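Local coordinates for SCO1 protein homolog (Bacillus subtilis, PDB 1XZO) that is necessary for inserting copper into the active site of cytochrome c oxidase and may take part in copper homeostasis or redox signalling, at residues Ala38-Thr43 with Lys118-Ile123; Pro51-Met56 with Ala92-Ser97; Asp58-Leu63 with Asp99-Leu104; Ile73-Asp78 with Glu113-Lys118. All blocks are in the same frame, centred on the assembly; numbering follows the deposited sequence.

All four contacts lie in one thioredoxin-like domain, on two faces of its central sheet. Interactions 1 and 4 share helix 109-120 and join it to neighbouring strands 36-41 and 71-76; their centres are about 4 Å apart, and phenylalanine rings meet phenylalanine rings in a buried, apolar core. Interactions 2 and 3 share helix 52-65, which packs against the other face. Interaction 3 is also buried but pairs two amides beside an indole, whereas interaction 2 is only partly buried, includes a water bridge and lies near the probable copper site. S97 of interaction 2 donates to Q60 of interaction 3, and strand hydrogen bonds tie interaction 3 to interaction 4.

Interaction 1: Ala38-Thr43 with Lys118-Ile123; sequences ADFIFT and KSFKAI
The ring of F40 presents its edge to F120, with F120 CD1 lying close to the F40 plane at that edge, 3.6 Å from F40 CZ. The two form an offset edge-to-face pair: their planes stand at 77° and the centroids are 5.6 Å apart. Each ring swings out with CG anti to its own carbonyl carbon (chi1 -71° for F40, -65° for F120), which carries the two phenyl groups into the layer between strand 36-41 and the end of helix 109-120. A38, two residues earlier on the same face of the strand, adds its methyl, CB lying 4.1 Å from F120 CZ; a small residue here suits the closeness of the large ring. Y140 of strand 138-142 also meets the F120 ring, and F75 meets that of F40. The helix ends at F120, and K121 after it takes positive phi. No hydrogen bond crosses between the segments, so shape and the electrostatics of C-H edge against pi face hold helix to sheet.

Interaction 2: Pro51-Met56 with Ala92-Ser97; sequences PMTAHM and ANYPLS. With CD (cadmium ion), chain C.
A single water joins A54 to Y94: it accepts from A54 N at 3.0 Å and is hydrogen-bonded to Y94 OH at 2.9 Å. The water thus links the start of helix 52-65 to the phenol, and tyrosine suits the place because its phenol end reaches the water while its ring covers apolar groups. T53 CG2 sits over the centre of the Y94 ring, 3.6 Å from the centroid and 6° off the normal, a CH-pi contact. The methyl gets there because it is anti to the backbone N, which puts OG1 on the other branch, against I41. A54 CB touches Y94 CE2 at 4.0 Å, and L96 CD2 approaches the same T53 methyl at 4.3 Å. Close by lies C49, a copper ligand by similarity. The contact lays the loop between helix 84-91 and strand 101-104 along the start of helix 52-65, whose inner side rests on strand 36-41; F90 of helix 84-91 meets the Y94 ring too.

Interaction 3: Asp58-Leu63 with Asp99-Leu104; sequences DLQKKL and DNWDFL. With CA (calcium ion), chain I.
Q60 extends from helix 52-65, CG leaving CB anti to the backbone N (chi1 175°), so that the side chain reaches across to N100 and W101. CG passes 4.1 Å from N100 OD1, and CD comes to 3.7 Å from W101 CE3. At the tip both amide ends lie near CE3 but bond differently. OE1 lies at the edge of the indole, near its plane and 3.5 Å from W101 CE3, where the ring C-H can meet an oxygen; it also accepts from the backbone N of S97. NE2 donates to N100 OD1 at 2.7 Å, a short but bent bond with an N-H...O angle of 141°. The two amide planes are only 7° apart, while the amide of Q60 stands nearly upright to the indole. N100 in turn uses ND2 to reach V70 O, which helps fix the rotation of its own amide, and its OD1 receives a second, weak bond from K64. The indole is fixed at its far end, NE1 being bonded to S74 OG, and F103 CE1 lies 3.4 Å above one of its faces, toward the rim. Glutamine suits this buried place because it can donate and accept at once: both ends of its amide find partners, which fixes which end is oxygen and ties the helix by directional bonds to the chain leading into edge strand 101-104.

Interaction 4: Ile73-Asp78 with Glu113-Lys118; sequences ISFSVD and EEFALK. With CA (calcium ion), chain L; CD (cadmium ion), chain E.
F115 brings the CE2 corner of its ring over one face of F75, toward the rim, CE2 lying 3.7 Å from F75 CZ. The planes are inclined at 59° with centroids 5.2 Å apart. I73 CG2 covers the opposite face of F75, 3.6 Å above the plane, so the strand phenyl is sandwiched between a branch of its own strand and the helix. F115 extends there because its CG is anti to the backbone N (chi1 169°). In this thioredoxin-like fold, helix 109-120 follows strand 101-104 and packs over the sheet, and large flat side chains suit the layer between. F16 and F18 meet the F115 ring. At the strand end, S76 OG accepts from D78 N at 3.1 Å, an ST turn, and S76 OG also bonds with D82. D78 chelates a calcium ion through OD1 (2.4 Å) and OD2 (2.1 Å). E113, one turn before L117, grips a cadmium ion with both carboxylate oxygens, OE1 at 2.2 Å; K125 and a water complete the ligands seen there.

Interaction 1: Ala38-Thr43 with Lys118-Ile123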
loop_
_atom_site.group_PDB
_atom_site.type_symbol
_atom_site.label_atom_id
_atom_site.label_comp_id
_atom_site.label_asym_id
_atom_site.label_seq_id
_atom_site.Cartn_x
_atom_site.Cartn_y
_atom_site.Cartn_z
ATOM N N ALA A 38 -3.109 -1.221 0.139
ATOM C CA ALA A 38 -2.184 -0.128 0.375
ATOM C C ALA A 38 -1.277 -0.399 1.510
ATOM O O ALA A 38 -1.743 -0.939 2.509
ATOM C CB ALA A 38 -3.041 1.112 0.712
ATOM N N ASP A 39 -0.026 0.037 1.447
ATOM C CA ASP A 39 0.858 0.079 2.554
ATOM C C ASP A 39 1.770 1.274 2.496
ATOM O O ASP A 39 1.665 2.055 1.504
ATOM C CB ASP A 39 1.582 -1.297 2.733
ATOM C CG ASP A 39 2.664 -1.532 1.674
ATOM O OD1 ASP A 39 3.538 -2.477 1.869
ATOM O OD2 ASP A 39 2.772 -0.773 0.637
ATOM N N PHE A 40 2.582 1.422 3.523
ATOM C CA PHE A 40 3.454 2.539 3.796
ATOM C C PHE A 40 4.905 2.063 3.984
ATOM O O PHE A 40 5.244 1.289 4.906
ATOM C CB PHE A 40 2.913 3.401 4.987
ATOM C CG PHE A 40 1.662 4.194 4.658
ATOM C CD1 PHE A 40 1.711 5.434 4.018
ATOM C CD2 PHE A 40 0.401 3.688 4.999
ATOM C CE1 PHE A 40 0.561 6.141 3.675
ATOM C CE2 PHE A 40 -0.798 4.478 4.698
ATOM C CZ PHE A 40 -0.671 5.693 4.031
ATOM N N ILE A 41 5.811 2.510 3.143
ATOM C CA ILE A 41 7.212 2.029 3.193
ATOM C C ILE A 41 8.254 3.116 3.078
ATOM O O ILE A 41 7.945 4.271 2.765
ATOM C CB ILE A 41 7.479 0.984 2.079
ATOM C CG1 ILE A 41 7.471 1.615 0.683
ATOM C CG2 ILE A 41 6.482 -0.045 2.096
ATOM N N PHE A 42 9.523 2.804 3.388
ATOM C CA PHE A 42 10.597 3.743 3.008
ATOM C C PHE A 42 11.698 2.898 2.402
ATOM O O PHE A 42 11.794 1.706 2.754
ATOM C CB PHE A 42 11.117 4.520 4.205
ATOM C CG PHE A 42 11.461 3.649 5.365
ATOM C CD1 PHE A 42 10.502 3.212 6.222
ATOM C CD2 PHE A 42 12.742 3.191 5.526
ATOM C CE1 PHE A 42 10.846 2.347 7.294
ATOM C CE2 PHE A 42 13.059 2.334 6.555
ATOM C CZ PHE A 42 12.119 1.939 7.439
ATOM N N THR A 43 12.565 3.509 1.608
ATOM C CA THR A 43 13.586 2.753 0.878
ATOM C C THR A 43 14.892 2.674 1.622
ATOM O O THR A 43 15.637 1.732 1.359
ATOM C CB THR A 43 13.901 3.295 -0.545
ATOM O OG1 THR A 43 14.496 4.613 -0.504
ATOM C CG2 THR A 43 12.728 3.451 -1.335
ATOM N N LYS A 118 -5.668 11.136 7.909
ATOM C CA LYS A 118 -7.080 11.232 7.477
ATOM C C LYS A 118 -7.693 10.035 6.810
ATOM O O LYS A 118 -8.766 9.619 7.138
ATOM C CB LYS A 118 -7.316 12.498 6.557
ATOM C CG LYS A 118 -6.823 13.811 7.233
ATOM C CD LYS A 118 -7.250 15.091 6.373
ATOM C CE LYS A 118 -6.081 15.947 5.730
ATOM N NZ LYS A 118 -6.201 16.465 4.239
ATOM N N SER A 119 -6.970 9.466 5.849
ATOM C CA SER A 119 -7.458 8.392 5.026
ATOM C C SER A 119 -7.484 7.051 5.764
ATOM O O SER A 119 -8.357 6.291 5.517
ATOM C CB SER A 119 -6.539 8.199 3.834
ATOM O OG SER A 119 -6.675 9.406 2.976
ATOM N N PHE A 120 -6.446 6.785 6.516
ATOM C CA PHE A 120 -6.194 5.368 7.033
ATOM C C PHE A 120 -6.086 5.320 8.538
ATOM O O PHE A 120 -5.938 4.250 9.114
ATOM C CB PHE A 120 -4.902 4.789 6.431
ATOM C CG PHE A 120 -4.968 4.590 4.935
ATOM C CD1 PHE A 120 -4.278 5.514 4.061
ATOM C CD2 PHE A 120 -5.712 3.565 4.334
ATOM C CE1 PHE A 120 -4.409 5.417 2.675
ATOM C CE2 PHE A 120 -5.779 3.436 2.969
ATOM C CZ PHE A 120 -5.074 4.375 2.127
ATOM N N LYS A 121 -6.158 6.481 9.168
ATOM C CA LYS A 121 -5.996 6.667 10.597
ATOM C C LYS A 121 -4.660 6.146 11.073
ATOM O O LYS A 121 -4.541 5.657 12.166
ATOM C CB LYS A 121 -7.233 6.098 11.390
ATOM C CG LYS A 121 -8.591 6.236 10.695
ATOM C CD LYS A 121 -8.944 7.668 10.533
ATOM C CE LYS A 121 -10.233 7.895 9.802
ATOM N NZ LYS A 121 -10.357 9.353 9.434
ATOM N N ALA A 122 -3.637 6.321 10.237
ATOM C CA ALA A 122 -2.269 5.825 10.423
ATOM C C ALA A 122 -1.381 6.986 10.742
ATOM O O ALA A 122 -1.512 8.058 10.100
ATOM C CB ALA A 122 -1.771 5.145 9.086
ATOM N N ILE A 123 -0.484 6.752 11.697
ATOM C CA ILE A 123 0.562 7.638 12.085
ATOM C C ILE A 123 1.798 7.169 11.381
ATOM O O ILE A 123 2.458 6.220 11.815
ATOM C CB ILE A 123 0.805 7.627 13.619
ATOM C CG1 ILE A 123 -0.467 8.014 14.325
ATOM C CG2 ILE A 123 1.953 8.553 13.906
#

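Interaction 2: Pro51-Met56 with Ala92-Ser97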
loop_
_atom_site.group_PDB
_atom_site.type_symbol
_atom_site.label_atom_id
_atom_site.label_comp_id
_atom_site.label_asym_id
_atom_site.label_seq_id
_atom_site.Cartn_x
_atom_site.Cartn_y
_atom_site.Cartn_z
ATOM N N PRO A 51 9.682 -6.086 6.972
ATOM C CA PRO A 51 9.092 -7.122 6.130
ATOM C C PRO A 51 7.918 -6.739 5.249
ATOM O O PRO A 51 7.424 -7.643 4.549
ATOM C CB PRO A 51 8.566 -8.113 7.187
ATOM C CG PRO A 51 8.234 -7.240 8.353
ATOM C CD PRO A 51 9.443 -6.378 8.409
ATOM N N MET A 52 7.358 -5.519 5.302
ATOM C CA MET A 52 6.095 -5.320 4.606
ATOM C C MET A 52 6.125 -5.617 3.097
ATOM O O MET A 52 5.163 -6.189 2.575
ATOM C CB MET A 52 5.545 -3.860 4.869
ATOM C CG MET A 52 4.962 -3.604 6.293
ATOM S SD MET A 52 6.216 -3.307 7.464
ATOM C CE MET A 52 6.775 -1.693 7.117
ATOM N N THR A 53 7.175 -5.238 2.430
ATOM C CA THR A 53 7.216 -5.360 0.986
ATOM C C THR A 53 7.378 -6.818 0.570
ATOM O O THR A 53 6.756 -7.249 -0.362
ATOM C CB THR A 53 8.311 -4.482 0.394
ATOM O OG1 THR A 53 7.915 -3.070 0.686
ATOM C CG2 THR A 53 8.277 -4.698 -1.123
ATOM N N ALA A 54 8.136 -7.533 1.376
ATOM C CA ALA A 54 8.201 -9.017 1.229
ATOM C C ALA A 54 6.867 -9.728 1.334
ATOM O O ALA A 54 6.515 -10.522 0.462
ATOM C CB ALA A 54 9.168 -9.572 2.175
ATOM N N HIS A 55 6.067 -9.425 2.377
ATOM C CA HIS A 55 4.716 -9.928 2.511
ATOM C C HIS A 55 3.733 -9.600 1.359
ATOM O O HIS A 55 2.847 -10.239 0.908
ATOM C CB HIS A 55 4.131 -9.543 3.908
ATOM C CG HIS A 55 4.876 -10.075 5.103
ATOM N ND1 HIS A 55 4.986 -9.384 6.296
ATOM C CD2 HIS A 55 5.594 -11.221 5.283
ATOM C CE1 HIS A 55 5.704 -10.082 7.157
ATOM N NE2 HIS A 55 6.075 -11.192 6.555
ATOM N N MET A 56 3.961 -8.249 0.938
ATOM C CA MET A 56 3.102 -7.771 -0.111
ATOM C C MET A 56 3.476 -8.458 -1.385
ATOM O O MET A 56 2.623 -8.687 -2.178
ATOM C CB MET A 56 3.105 -6.190 -0.280
ATOM C CG MET A 56 1.883 -5.805 -1.123
ATOM S SD MET A 56 0.334 -5.822 -0.603
ATOM C CE MET A 56 -0.502 -6.210 -1.376
ATOM N N ALA A 92 13.726 -3.423 -6.755
ATOM C CA ALA A 92 14.634 -4.366 -7.435
ATOM C C ALA A 92 15.092 -5.476 -6.438
ATOM O O ALA A 92 15.626 -6.488 -6.851
ATOM C CB ALA A 92 15.836 -3.617 -7.967
ATOM N N ASN A 93 14.880 -5.309 -5.130
ATOM C CA ASN A 93 15.327 -6.301 -4.132
ATOM C C ASN A 93 14.362 -7.437 -3.979
ATOM O O ASN A 93 14.645 -8.385 -3.170
ATOM C CB ASN A 93 15.578 -5.671 -2.770
ATOM C CG ASN A 93 16.737 -4.654 -2.761
ATOM O OD1 ASN A 93 17.827 -4.908 -3.275
ATOM N ND2 ASN A 93 16.511 -3.516 -2.106
ATOM N N TYR A 94 13.236 -7.347 -4.680
ATOM C CA TYR A 94 12.071 -8.226 -4.638
ATOM C C TYR A 94 11.627 -8.815 -5.951
ATOM O O TYR A 94 11.648 -8.130 -6.978
ATOM C CB TYR A 94 10.803 -7.521 -3.968
ATOM C CG TYR A 94 11.114 -6.937 -2.640
ATOM C CD1 TYR A 94 11.610 -5.656 -2.542
ATOM C CD2 TYR A 94 10.904 -7.641 -1.422
ATOM C CE1 TYR A 94 11.945 -5.118 -1.333
ATOM C CE2 TYR A 94 11.253 -7.121 -0.243
ATOM C CZ TYR A 94 11.750 -5.876 -0.156
ATOM O OH TYR A 94 12.080 -5.347 1.018
ATOM N N PRO A 95 11.123 -10.083 -5.970
ATOM C CA PRO A 95 10.485 -10.673 -7.162
ATOM C C PRO A 95 9.104 -10.256 -7.503
ATOM O O PRO A 95 8.237 -11.027 -7.931
ATOM C CB PRO A 95 10.492 -12.208 -6.856
ATOM C CG PRO A 95 10.305 -12.256 -5.308
ATOM C CD PRO A 95 11.183 -11.053 -4.827
ATOM N N LEU A 96 8.872 -8.943 -7.407
ATOM C CA LEU A 96 7.550 -8.364 -7.645
ATOM C C LEU A 96 7.388 -7.835 -9.052
ATOM O O LEU A 96 8.404 -7.678 -9.760
ATOM C CB LEU A 96 7.339 -7.228 -6.603
ATOM C CG LEU A 96 8.247 -6.036 -6.703
ATOM C CD1 LEU A 96 7.771 -5.172 -7.925
ATOM C CD2 LEU A 96 8.190 -5.228 -5.411
ATOM N N SER A 97 6.123 -7.733 -9.481
ATOM C CA SER A 97 5.730 -7.167 -10.782
ATOM C C SER A 97 5.204 -5.695 -10.606
ATOM O O SER A 97 4.386 -5.436 -9.737
ATOM C CB SER A 97 4.583 -7.934 -11.399
ATOM O OG SER A 97 4.399 -7.439 -12.720
HETATM CD CD CD C . 6.711 -13.116 7.510
HETATM O O HOH W 1 10.342 -6.371 3.079
HETATM O O HOH W 2 7.650 -12.607 8.037
HETATM O O HOH W 3 8.489 -14.146 6.073
#

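Interaction 3: Asp58-Leu63 with Asp99-Leu104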
loop_
_atom_site.group_PDB
_atom_site.type_symbol
_atom_site.label_atom_id
_atom_site.label_comp_id
_atom_site.label_asym_id
_atom_site.label_seq_id
_atom_site.Cartn_x
_atom_site.Cartn_y
_atom_site.Cartn_z
ATOM N N ASP A 58 4.484 -11.567 -1.637
ATOM C CA ASP A 58 3.958 -12.925 -1.602
ATOM C C ASP A 58 2.421 -12.734 -1.781
ATOM O O ASP A 58 1.784 -13.403 -2.551
ATOM C CB ASP A 58 4.649 -13.773 -0.369
ATOM C CG ASP A 58 6.142 -14.424 -0.775
ATOM O OD1 ASP A 58 6.173 -14.595 -2.006
ATOM O OD2 ASP A 58 7.328 -14.832 -0.152
ATOM N N LEU A 59 1.794 -11.669 -1.266
ATOM C CA LEU A 59 0.383 -11.422 -1.551
ATOM C C LEU A 59 0.031 -11.222 -3.037
ATOM O O LEU A 59 -0.979 -11.746 -3.543
ATOM C CB LEU A 59 -0.041 -10.226 -0.681
ATOM C CG LEU A 59 -1.476 -9.936 -0.386
ATOM C CD1 LEU A 59 -2.374 -11.178 -0.179
ATOM C CD2 LEU A 59 -1.478 -8.992 0.851
ATOM N N GLN A 60 0.859 -10.435 -3.681
ATOM C CA GLN A 60 0.768 -10.134 -5.092
ATOM C C GLN A 60 0.748 -11.491 -5.880
ATOM O O GLN A 60 -0.070 -11.690 -6.700
ATOM C CB GLN A 60 1.949 -9.306 -5.555
ATOM C CG GLN A 60 1.833 -9.143 -7.092
ATOM C CD GLN A 60 2.883 -8.258 -7.681
ATOM O OE1 GLN A 60 4.123 -8.466 -7.465
ATOM N NE2 GLN A 60 2.384 -7.112 -8.316
ATOM N N LYS A 61 1.662 -12.366 -5.536
ATOM C CA LYS A 61 1.795 -13.693 -6.154
ATOM C C LYS A 61 0.573 -14.571 -5.969
ATOM O O LYS A 61 0.060 -15.211 -6.940
ATOM C CB LYS A 61 3.078 -14.333 -5.604
ATOM C CG LYS A 61 3.377 -15.736 -6.157
ATOM C CD LYS A 61 4.730 -16.231 -5.823
ATOM C CE LYS A 61 4.768 -17.124 -4.546
ATOM N NZ LYS A 61 5.994 -18.055 -4.408
ATOM N N LYS A 62 0.031 -14.566 -4.757
ATOM C CA LYS A 62 -1.134 -15.361 -4.432
ATOM C C LYS A 62 -2.340 -14.824 -5.202
ATOM O O LYS A 62 -3.187 -15.560 -5.696
ATOM C CB LYS A 62 -1.362 -15.452 -2.893
ATOM C CG LYS A 62 -0.156 -15.838 -2.058
ATOM C CD LYS A 62 -0.436 -15.866 -0.605
ATOM C CE LYS A 62 0.710 -16.468 0.171
ATOM N NZ LYS A 62 0.736 -17.915 -0.108
ATOM N N LEU A 63 -2.503 -13.500 -5.264
ATOM C CA LEU A 63 -3.620 -12.906 -6.025
ATOM C C LEU A 63 -3.467 -13.157 -7.539
ATOM O O LEU A 63 -4.458 -13.378 -8.217
ATOM C CB LEU A 63 -3.765 -11.386 -5.720
ATOM C CG LEU A 63 -4.254 -11.022 -4.320
ATOM C CD1 LEU A 63 -3.632 -9.604 -3.897
ATOM C CD2 LEU A 63 -5.728 -11.058 -4.165
ATOM N N ASP A 99 3.270 -4.637 -12.875
ATOM C CA ASP A 99 2.020 -4.713 -13.598
ATOM C C ASP A 99 0.744 -4.220 -12.906
ATOM O O ASP A 99 -0.099 -3.621 -13.547
ATOM C CB ASP A 99 1.804 -6.113 -14.108
ATOM C CG ASP A 99 2.835 -6.533 -15.130
ATOM O OD1 ASP A 99 3.726 -5.741 -15.548
ATOM O OD2 ASP A 99 2.821 -7.688 -15.523
ATOM N N ASN A 100 0.591 -4.468 -11.590
ATOM C CA ASN A 100 -0.570 -3.978 -10.827
ATOM C C ASN A 100 -0.106 -3.446 -9.481
ATOM O O ASN A 100 -0.815 -3.513 -8.469
ATOM C CB ASN A 100 -1.600 -5.042 -10.612
ATOM C CG ASN A 100 -1.065 -6.230 -9.789
ATOM O OD1 ASN A 100 0.169 -6.434 -9.709
ATOM N ND2 ASN A 100 -1.971 -6.963 -9.151
ATOM N N TRP A 101 1.107 -2.950 -9.458
ATOM C CA TRP A 101 1.682 -2.336 -8.264
ATOM C C TRP A 101 2.389 -1.046 -8.634
ATOM O O TRP A 101 3.292 -1.031 -9.504
ATOM C CB TRP A 101 2.685 -3.311 -7.642
ATOM C CG TRP A 101 3.142 -3.109 -6.254
ATOM C CD1 TRP A 101 3.071 -1.968 -5.473
ATOM C CD2 TRP A 101 3.677 -4.125 -5.386
ATOM N NE1 TRP A 101 3.616 -2.203 -4.239
ATOM C CE2 TRP A 101 4.003 -3.516 -4.167
ATOM C CE3 TRP A 101 4.023 -5.488 -5.567
ATOM C CZ2 TRP A 101 4.530 -4.215 -3.112
ATOM C CZ3 TRP A 101 4.584 -6.147 -4.535
ATOM C CH2 TRP A 101 4.816 -5.552 -3.339
ATOM N N ASP A 102 1.995 0.040 -7.952
ATOM C CA ASP A 102 2.754 1.302 -7.990
ATOM C C ASP A 102 3.337 1.734 -6.669
ATOM O O ASP A 102 2.665 1.647 -5.603
ATOM C CB ASP A 102 1.777 2.428 -8.475
ATOM C CG ASP A 102 1.289 2.182 -9.876
ATOM O OD1 ASP A 102 0.232 1.551 -10.019
ATOM O OD2 ASP A 102 1.968 2.521 -10.907
ATOM N N PHE A 103 4.580 2.162 -6.702
ATOM C CA PHE A 103 5.238 2.762 -5.611
ATOM C C PHE A 103 5.188 4.261 -5.810
ATOM O O PHE A 103 5.611 4.709 -6.838
ATOM C CB PHE A 103 6.683 2.399 -5.458
ATOM C CG PHE A 103 6.857 0.898 -5.037
ATOM C CD1 PHE A 103 6.526 -0.109 -5.913
ATOM C CD2 PHE A 103 7.296 0.582 -3.779
ATOM C CE1 PHE A 103 6.664 -1.450 -5.517
ATOM C CE2 PHE A 103 7.424 -0.793 -3.375
ATOM C CZ PHE A 103 7.139 -1.778 -4.230
ATOM N N LEU A 104 4.694 4.980 -4.811
ATOM C CA LEU A 104 4.347 6.453 -5.005
ATOM C C LEU A 104 5.232 7.373 -4.210
ATOM O O LEU A 104 5.701 7.093 -3.105
ATOM C CB LEU A 104 2.900 6.702 -4.601
ATOM C CG LEU A 104 1.803 6.011 -5.393
ATOM C CD1 LEU A 104 0.420 6.424 -5.077
ATOM C CD2 LEU A 104 1.990 6.005 -6.961
HETATM CA CA CA I . 8.573 -14.377 0.741
HETATM O O HOH W 4 8.203 -12.937 3.104
HETATM O O HOH W 5 8.479 -12.413 -0.425
#

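Interaction 4: Ile73-Asp78 with Glu113-Lys118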
loop_
_atom_site.group_PDB
_atom_site.type_symbol
_atom_site.label_atom_id
_atom_site.label_comp_id
_atom_site.label_asym_id
_atom_site.label_seq_id
_atom_site.Cartn_x
_atom_site.Cartn_y
_atom_site.Cartn_z
ATOM N N ILE A 73 -0.799 -0.479 -3.959
ATOM C CA ILE A 73 -0.161 0.871 -3.837
ATOM C C ILE A 73 0.713 0.878 -2.651
ATOM O O ILE A 73 0.221 0.631 -1.506
ATOM C CB ILE A 73 -1.262 2.010 -3.751
ATOM C CG1 ILE A 73 -2.258 1.921 -4.898
ATOM C CG2 ILE A 73 -0.569 3.343 -3.537
ATOM N N SER A 74 1.969 1.226 -2.825
ATOM C CA SER A 74 2.873 1.481 -1.752
ATOM C C SER A 74 3.202 2.980 -1.666
ATOM O O SER A 74 3.889 3.482 -2.546
ATOM C CB SER A 74 4.225 0.756 -1.819
ATOM O OG SER A 74 3.940 -0.615 -1.664
ATOM N N PHE A 75 2.782 3.583 -0.587
ATOM C CA PHE A 75 3.194 5.015 -0.367
ATOM C C PHE A 75 4.491 5.162 0.367
ATOM O O PHE A 75 4.681 4.685 1.500
ATOM C CB PHE A 75 2.098 5.814 0.435
ATOM C CG PHE A 75 0.785 5.731 -0.098
ATOM C CD1 PHE A 75 -0.124 4.846 0.382
ATOM C CD2 PHE A 75 0.329 6.612 -1.083
ATOM C CE1 PHE A 75 -1.432 4.774 -0.146
ATOM C CE2 PHE A 75 -0.944 6.575 -1.588
ATOM C CZ PHE A 75 -1.864 5.741 -1.193
ATOM N N SER A 76 5.393 5.960 -0.160
ATOM C CA SER A 76 6.631 6.308 0.517
ATOM C C SER A 76 6.358 7.196 1.737
ATOM O O SER A 76 5.612 8.173 1.609
ATOM C CB SER A 76 7.567 7.145 -0.348
ATOM O OG SER A 76 8.720 7.469 0.423
ATOM N N VAL A 77 7.012 6.926 2.856
ATOM C CA VAL A 77 6.923 7.756 4.055
ATOM C C VAL A 77 8.231 8.523 4.268
ATOM O O VAL A 77 8.406 9.172 5.270
ATOM C CB VAL A 77 6.437 7.024 5.319
ATOM C CG1 VAL A 77 5.076 6.435 5.011
ATOM C CG2 VAL A 77 7.474 5.922 5.745
ATOM N N ASP A 78 9.172 8.494 3.309
ATOM C CA ASP A 78 10.295 9.351 3.355
ATOM C C ASP A 78 10.533 9.955 1.971
ATOM O O ASP A 78 11.473 9.630 1.280
ATOM C CB ASP A 78 11.492 8.491 3.799
ATOM C CG ASP A 78 12.706 9.257 4.062
ATOM O OD1 ASP A 78 12.764 10.473 4.301
ATOM O OD2 ASP A 78 13.810 8.641 4.101
ATOM N N GLU A 113 1.974 12.690 5.734
ATOM C CA GLU A 113 1.579 12.484 7.136
ATOM C C GLU A 113 0.097 12.756 7.298
ATOM O O GLU A 113 -0.727 11.972 7.867
ATOM C CB GLU A 113 2.541 13.206 8.043
ATOM C CG GLU A 113 3.917 12.504 8.109
ATOM C CD GLU A 113 4.837 13.031 9.116
ATOM O OE1 GLU A 113 5.984 12.507 9.147
ATOM O OE2 GLU A 113 4.434 13.961 9.844
ATOM N N GLU A 114 -0.366 13.910 6.788
ATOM C CA GLU A 114 -1.741 14.246 6.877
ATOM C C GLU A 114 -2.662 13.384 6.063
ATOM O O GLU A 114 -3.745 13.014 6.493
ATOM C CB GLU A 114 -1.866 15.706 6.352
ATOM C CG GLU A 114 -1.690 16.813 7.287
ATOM C CD GLU A 114 -2.661 17.981 6.910
ATOM O OE1 GLU A 114 -2.218 18.818 6.113
ATOM O OE2 GLU A 114 -3.837 18.009 7.360
ATOM N N PHE A 115 -2.212 12.920 4.880
ATOM C CA PHE A 115 -3.007 12.061 4.030
ATOM C C PHE A 115 -3.207 10.732 4.769
ATOM O O PHE A 115 -4.290 10.266 4.782
ATOM C CB PHE A 115 -2.291 11.782 2.673
ATOM C CG PHE A 115 -2.894 10.740 1.870
ATOM C CD1 PHE A 115 -3.961 10.971 1.082
ATOM C CD2 PHE A 115 -2.284 9.432 1.858
ATOM C CE1 PHE A 115 -4.507 9.995 0.384
ATOM C CE2 PHE A 115 -2.723 8.530 1.053
ATOM C CZ PHE A 115 -3.893 8.712 0.333
ATOM N N ALA A 116 -2.120 10.238 5.331
ATOM C CA ALA A 116 -2.153 8.956 6.007
ATOM C C ALA A 116 -3.063 9.023 7.256
ATOM O O ALA A 116 -3.815 8.053 7.481
ATOM C CB ALA A 116 -0.764 8.502 6.388
ATOM N N LEU A 117 -2.993 10.113 8.031
ATOM C CA LEU A 117 -3.856 10.226 9.256
ATOM C C LEU A 117 -5.314 10.302 8.887
ATOM O O LEU A 117 -6.218 9.564 9.437
ATOM C CB LEU A 117 -3.300 11.412 10.014
ATOM C CG LEU A 117 -3.745 11.840 11.428
ATOM C CD1 LEU A 117 -2.749 12.635 12.026
ATOM C CD2 LEU A 117 -5.075 12.687 11.230
ATOM N N LYS A 118 -5.668 11.136 7.909
ATOM C CA LYS A 118 -7.080 11.232 7.477
ATOM C C LYS A 118 -7.693 10.035 6.810
ATOM O O LYS A 118 -8.766 9.619 7.138
ATOM C CB LYS A 118 -7.316 12.498 6.557
ATOM C CG LYS A 118 -6.823 13.811 7.233
ATOM C CD LYS A 118 -7.250 15.091 6.373
ATOM C CE LYS A 118 -6.081 15.947 5.730
ATOM N NZ LYS A 118 -6.201 16.465 4.239
HETATM CA CA CA L . 15.104 10.115 4.909
HETATM CD CD CD E . 6.623 13.656 10.896
HETATM O O HOH W 6 5.791 14.466 13.005
HETATM O O HOH W 7 14.860 10.136 7.442
HETATM O O HOH W 8 15.402 12.254 3.772
#